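Local coordinates for uncharacterized protein (Pseudomonas fluorescens, PDB 5V00) that is a bicupin (HutD) involved in histidine utilization, whose precise molecular function is unknown, at residues Arg114-Ile119 with Leu129-Gly134; Asp152-Lys155 with Lys160-His163. All blocks are in the same frame, centred on the assembly; numbering follows the deposited sequence.

Overall arrangement
Contact 1 (114-119 with 129-134) lies near the middle of the chain, its centre about 6 Å from the chain centre, where two antiparallel sheets of the bicupin meet through side chains alone. Contact 2 (152-155 with 160-163) follows later in sequence and lies farther out, about 17 Å from the chain centre, where a tight hairpin pairs through its backbone. Their centres are about 14 Å apart and their nearest atoms about 7 Å, so the two do not touch. Formate, probably from the crystallisation liquor, marks both surroundings: one molecule is hydrogen-bonded to N117, on the back of strand 113-120, and a formate lies close to G162 in contact 2.

Contact 1: residues Arg114-Ile119 with Leu129-Gly134; sequences RDFNLI and LQWVDG. With FMT (formic acid), chain I.
F116 and W131 meet where strand 113-120 of one sheet faces strand 125-132 of another. F116 CD2 comes to 3.8 Å from W131 CZ2, on the benzo part of the indole. The six-membered rings lie 5.9 Å apart between centroids, with their planes at 77°, and approach obliquely. F116 CB already points toward the opposing strand, and CG anti to the backbone N (chi1 176°) carries the ring on across. Around this pair the packing is close: the F116 ring also stacks on F148 and touches L49 and I187, while W131 rests on V150 and C185. The indole is anchored at its polar edge, where NE1 bonds to T71 OG1 in the sheet that carries F116.

Two residues along each strand, L118 and L129 pass each other in opposite directions, L118 CD2 lying 4.0 Å from L129 CD1. F116 and L118 are buried, whereas W131 and L129 on the facing strand are only partly so. The two strands are spaced as facing layers, with 8.9 Å between the CA atoms of L118 and L129.

N117, alternating with F116 and L118, turns to the other side of its strand, where its ND2 donates to formate O1 at 3.1 Å (N-H...O angle 150°). R68 binds the same formate, so at N117 the back of the strand is polar and partly exposed.

Only 160 Å² is buried between the segments, all through apolar side chains; their adhesion is therefore dispersive and hydrophobic, with the W131-T71 bond supplying a directional tie between the sheets.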
loop_
_atom_site.group_PDB
_atom_site.type_symbol
_atom_site.label_atom_id
_atom_site.label_comp_id
_atom_site.label_asym_id
_atom_site.label_seq_id
_atom_site.Cartn_x
_atom_site.Cartn_y
_atom_site.Cartn_z
ATOM N N ARG B 114 -8.095 19.525 3.994
ATOM C CA ARG B 114 -7.348 18.251 3.948
ATOM C C ARG B 114 -5.837 18.544 4.173
ATOM O O ARG B 114 -5.357 19.523 3.582
ATOM C CB ARG B 114 -7.574 17.556 2.636
ATOM C CG ARG B 114 -9.051 17.274 2.304
ATOM C CD ARG B 114 -9.212 16.393 1.061
ATOM N NE ARG B 114 -8.974 15.007 1.437
ATOM C CZ ARG B 114 -8.647 14.005 0.594
ATOM N NH1 ARG B 114 -8.426 14.223 -0.655
ATOM N NH2 ARG B 114 -8.468 12.780 1.064
ATOM N N ASP B 115 -5.176 17.753 4.989
ATOM C CA ASP B 115 -3.759 17.890 5.337
ATOM C C ASP B 115 -2.951 16.649 4.872
ATOM O O ASP B 115 -3.462 15.502 5.051
ATOM C CB ASP B 115 -3.533 17.968 6.763
ATOM C CG ASP B 115 -3.883 19.388 7.370
ATOM O OD1 ASP B 115 -4.172 20.238 6.564
ATOM O OD2 ASP B 115 -3.917 19.467 8.639
ATOM N N PHE B 116 -1.766 16.882 4.298
ATOM C CA PHE B 116 -0.794 15.774 4.053
ATOM C C PHE B 116 0.043 15.617 5.271
ATOM O O PHE B 116 0.678 16.585 5.733
ATOM C CB PHE B 116 0.027 16.113 2.801
ATOM C CG PHE B 116 1.090 15.137 2.504
ATOM C CD1 PHE B 116 0.774 13.834 2.155
ATOM C CD2 PHE B 116 2.398 15.527 2.539
ATOM C CE1 PHE B 116 1.810 12.954 1.834
ATOM C CE2 PHE B 116 3.452 14.628 2.255
ATOM C CZ PHE B 116 3.123 13.335 1.824
ATOM N N ASN B 117 0.002 14.422 5.902
ATOM C CA ASN B 117 0.630 14.157 7.176
ATOM C C ASN B 117 1.802 13.188 7.114
ATOM O O ASN B 117 1.608 12.043 6.658
ATOM C CB ASN B 117 -0.391 13.498 8.115
ATOM C CG ASN B 117 -1.452 14.505 8.714
ATOM O OD1 ASN B 117 -1.466 15.707 8.421
ATOM N ND2 ASN B 117 -2.345 13.976 9.570
ATOM N N LEU B 118 2.966 13.628 7.576
ATOM C CA LEU B 118 4.074 12.743 7.908
ATOM C C LEU B 118 4.188 12.637 9.395
ATOM O O LEU B 118 4.229 13.676 10.115
ATOM C CB LEU B 118 5.385 13.268 7.345
ATOM C CG LEU B 118 6.646 12.657 7.781
ATOM C CD1 LEU B 118 6.686 11.205 7.328
ATOM C CD2 LEU B 118 7.835 13.398 7.266
ATOM N N ILE B 119 4.323 11.428 9.914
ATOM C CA ILE B 119 4.752 11.258 11.291
ATOM C C ILE B 119 5.839 10.203 11.367
ATOM O O ILE B 119 5.755 9.163 10.642
ATOM C CB ILE B 119 3.561 10.912 12.167
ATOM C CG1 ILE B 119 3.964 10.739 13.633
ATOM C CG2 ILE B 119 2.856 9.633 11.697
ATOM C CD1 ILE B 119 2.763 10.660 14.552
ATOM N N LEU B 129 12.033 16.325 4.464
ATOM C CA LEU B 129 10.835 16.650 3.729
ATOM C C LEU B 129 11.017 17.979 3.011
ATOM O O LEU B 129 11.531 18.914 3.608
ATOM C CB LEU B 129 9.629 16.777 4.737
ATOM C CG LEU B 129 8.277 17.181 4.143
ATOM C CD1 LEU B 129 7.092 16.496 4.846
ATOM C CD2 LEU B 129 8.077 18.641 4.063
ATOM N N GLN B 130 10.586 18.078 1.752
ATOM C CA GLN B 130 10.648 19.335 1.014
ATOM C C GLN B 130 9.575 19.397 -0.074
ATOM O O GLN B 130 9.476 18.508 -0.917
ATOM C CB GLN B 130 12.023 19.424 0.396
ATOM C CG GLN B 130 12.223 20.706 -0.422
ATOM C CD GLN B 130 13.609 20.836 -1.002
ATOM O OE1 GLN B 130 14.402 19.925 -0.987
ATOM N NE2 GLN B 130 13.866 22.010 -1.607
ATOM N N TRP B 131 8.781 20.447 -0.081
ATOM C CA TRP B 131 7.861 20.748 -1.187
ATOM C C TRP B 131 8.633 21.439 -2.307
ATOM O O TRP B 131 9.466 22.360 -2.039
ATOM C CB TRP B 131 6.727 21.625 -0.695
ATOM C CG TRP B 131 5.763 20.914 0.164
ATOM C CD1 TRP B 131 5.754 20.830 1.511
ATOM C CD2 TRP B 131 4.630 20.200 -0.291
ATOM N NE1 TRP B 131 4.692 20.093 1.941
ATOM C CE2 TRP B 131 3.987 19.679 0.845
ATOM C CE3 TRP B 131 4.155 19.867 -1.556
ATOM C CZ2 TRP B 131 2.834 18.868 0.773
ATOM C CZ3 TRP B 131 2.965 19.100 -1.640
ATOM C CH2 TRP B 131 2.362 18.565 -0.465
ATOM N N VAL B 132 8.406 20.984 -3.544
ATOM C CA VAL B 132 9.159 21.452 -4.720
ATOM C C VAL B 132 8.241 21.701 -5.895
ATOM O O VAL B 132 7.039 21.314 -5.870
ATOM C CB VAL B 132 10.316 20.505 -5.119
ATOM C CG1 VAL B 132 11.321 20.298 -4.011
ATOM C CG2 VAL B 132 9.753 19.216 -5.661
ATOM N N ASP B 133 8.775 22.356 -6.957
ATOM C CA ASP B 133 8.001 22.542 -8.156
ATOM C C ASP B 133 8.956 22.622 -9.297
ATOM O O ASP B 133 10.178 22.715 -9.109
ATOM C CB ASP B 133 7.137 23.776 -8.047
ATOM C CG ASP B 133 5.996 23.853 -9.078
ATOM O OD1 ASP B 133 5.722 22.939 -9.895
ATOM O OD2 ASP B 133 5.325 24.920 -8.972
ATOM N N GLY B 134 8.445 22.553 -10.501
ATOM C CA GLY B 134 9.302 22.663 -11.676
ATOM C C GLY B 134 10.144 21.410 -11.882
ATOM O O GLY B 134 9.807 20.314 -11.446
HETATM C C FMT I . -4.599 15.458 12.801
HETATM O O1 FMT I . -3.882 15.580 11.772
HETATM O O2 FMT I . -4.115 14.805 13.886
#

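Contact 2: residues Asp152-Lys155 with Lys160-His163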
loop_
_atom_site.group_PDB
_atom_site.type_symbol
_atom_site.label_atom_id
_atom_site.label_comp_id
_atom_site.label_asym_id
_atom_site.label_seq_id
_atom_site.Cartn_x
_atom_site.Cartn_y
_atom_site.Cartn_z
ATOM N N ASP B 152 -1.797 17.729 -11.530
ATOM C CA ASP B 152 -2.376 16.734 -12.431
ATOM C C ASP B 152 -1.381 15.724 -12.973
ATOM O O ASP B 152 -1.736 14.585 -13.302
ATOM C CB ASP B 152 -3.039 17.425 -13.619
ATOM C CG ASP B 152 -4.340 18.113 -13.253
ATOM O OD1 ASP B 152 -4.947 17.857 -12.224
ATOM O OD2 ASP B 152 -4.763 18.932 -14.062
ATOM N N GLU B 153 -0.127 16.141 -13.142
ATOM C CA GLU B 153 0.895 15.247 -13.633
ATOM C C GLU B 153 2.284 15.586 -13.028
ATOM O O GLU B 153 2.883 16.609 -13.342
ATOM C CB GLU B 153 0.997 15.299 -15.147
ATOM C CG GLU B 153 1.909 14.261 -15.710
ATOM C CD GLU B 153 1.935 14.206 -17.230
ATOM O OE1 GLU B 153 2.821 14.826 -17.808
ATOM O OE2 GLU B 153 1.071 13.548 -17.794
ATOM N N VAL B 154 2.753 14.750 -12.129
ATOM C CA VAL B 154 4.152 14.812 -11.677
ATOM C C VAL B 154 4.861 13.593 -12.304
ATOM O O VAL B 154 4.393 12.411 -12.220
ATOM C CB VAL B 154 4.192 14.726 -10.165
ATOM C CG1 VAL B 154 5.615 14.492 -9.698
ATOM C CG2 VAL B 154 3.582 16.007 -9.582
ATOM N N LYS B 155 5.936 13.862 -13.020
ATOM C CA LYS B 155 6.750 12.828 -13.658
ATOM C C LYS B 155 7.945 12.469 -12.835
ATOM O O LYS B 155 8.698 13.358 -12.443
ATOM C CB LYS B 155 7.241 13.332 -15.028
ATOM C CG LYS B 155 6.113 13.661 -16.022
ATOM C CD LYS B 155 6.671 14.255 -17.318
ATOM C CE LYS B 155 6.867 13.254 -18.385
ATOM N NZ LYS B 155 7.908 13.714 -19.377
ATOM N N LYS B 160 3.817 8.584 -13.948
ATOM C CA LYS B 160 3.058 9.781 -13.940
ATOM C C LYS B 160 2.050 9.743 -12.800
ATOM O O LYS B 160 1.135 8.898 -12.740
ATOM C CB LYS B 160 2.320 9.951 -15.275
ATOM C CG LYS B 160 3.272 10.164 -16.438
ATOM C CD LYS B 160 2.466 10.425 -17.712
ATOM C CE LYS B 160 3.435 10.765 -18.845
ATOM N NZ LYS B 160 2.705 11.014 -20.121
ATOM N N LEU B 161 2.185 10.686 -11.882
ATOM C CA LEU B 161 1.366 10.774 -10.720
ATOM C C LEU B 161 0.360 11.894 -10.850
ATOM O O LEU B 161 0.708 13.061 -11.098
ATOM C CB LEU B 161 2.238 11.077 -9.518
ATOM C CG LEU B 161 3.466 10.236 -9.285
ATOM C CD1 LEU B 161 4.141 10.718 -8.016
ATOM C CD2 LEU B 161 2.983 8.808 -9.073
ATOM N N GLY B 162 -0.923 11.572 -10.652
ATOM C CA GLY B 162 -1.938 12.552 -10.553
ATOM C C GLY B 162 -2.123 13.057 -9.166
ATOM O O GLY B 162 -1.293 12.763 -8.261
ATOM N N HIS B 163 -3.190 13.878 -8.931
ATOM C CA HIS B 163 -3.389 14.508 -7.629
ATOM C C HIS B 163 -3.455 13.514 -6.496
ATOM O O HIS B 163 -4.298 12.590 -6.519
ATOM C CB HIS B 163 -4.678 15.387 -7.549
ATOM C CG HIS B 163 -4.518 16.742 -8.108
ATOM N ND1 HIS B 163 -4.170 17.821 -7.322
ATOM C CD2 HIS B 163 -4.613 17.204 -9.377
ATOM C CE1 HIS B 163 -4.105 18.903 -8.093
ATOM N NE2 HIS B 163 -4.321 18.551 -9.342
HETATM O O HOH W 1 0.978 12.888 -20.296
HETATM O O HOH W 2 3.346 13.835 -20.396
#
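K160 opens the second segment opposite K155, as a non-hydrogen-bonded antiparallel pair. Its side chain is fully extended beyond CG and crosses that of E153, so that K160 CD, well before the charged end, lies 3.4 Å from E153 OE2. The direct salt bridge from K160 NZ to E153 OE2 is long, at 3.8 Å. Two waters close the gap: each accepts from NZ and donates to the carboxylate, one to OE2 and the other to OE1, so both oxygens are tied to the same ammonium group. This negative partner would probably offset the nearby like charge of K155, whose NZ is 5.9 Å from K160 NZ.

L161 follows, paired with V154 by two backbone bonds. L161 N donates to V154 O and V154 N to L161 O, both at 2.8 Å, nearly straight and in the carbonyl plane. Their side chains share the buried face of the hairpin, with V154 CB 4.2 Å from L161 CB; the lysines lie on the other face.

At G162 the regular pairing ends. G162 CA lies 3.4 Å from D152 O in a CA-H...O contact, while its N is held by D165 OD2 beyond the hairpin.

H163 completes the segment by presenting the edge of its imidazole to D152. D152 OD1 lies near the ring plane and faces the CD2-NE2 edge, 2.9 Å from H163 CD2 and 3.0 Å from H163 NE2, although the carboxylate and ring planes are turned 73° apart.

Strands 154-156 and 159-161 thus form a tight antiparallel beta hairpin, with strand 159-161 outermost in a four-stranded sheet, in keeping with the all-beta architecture of a cupin.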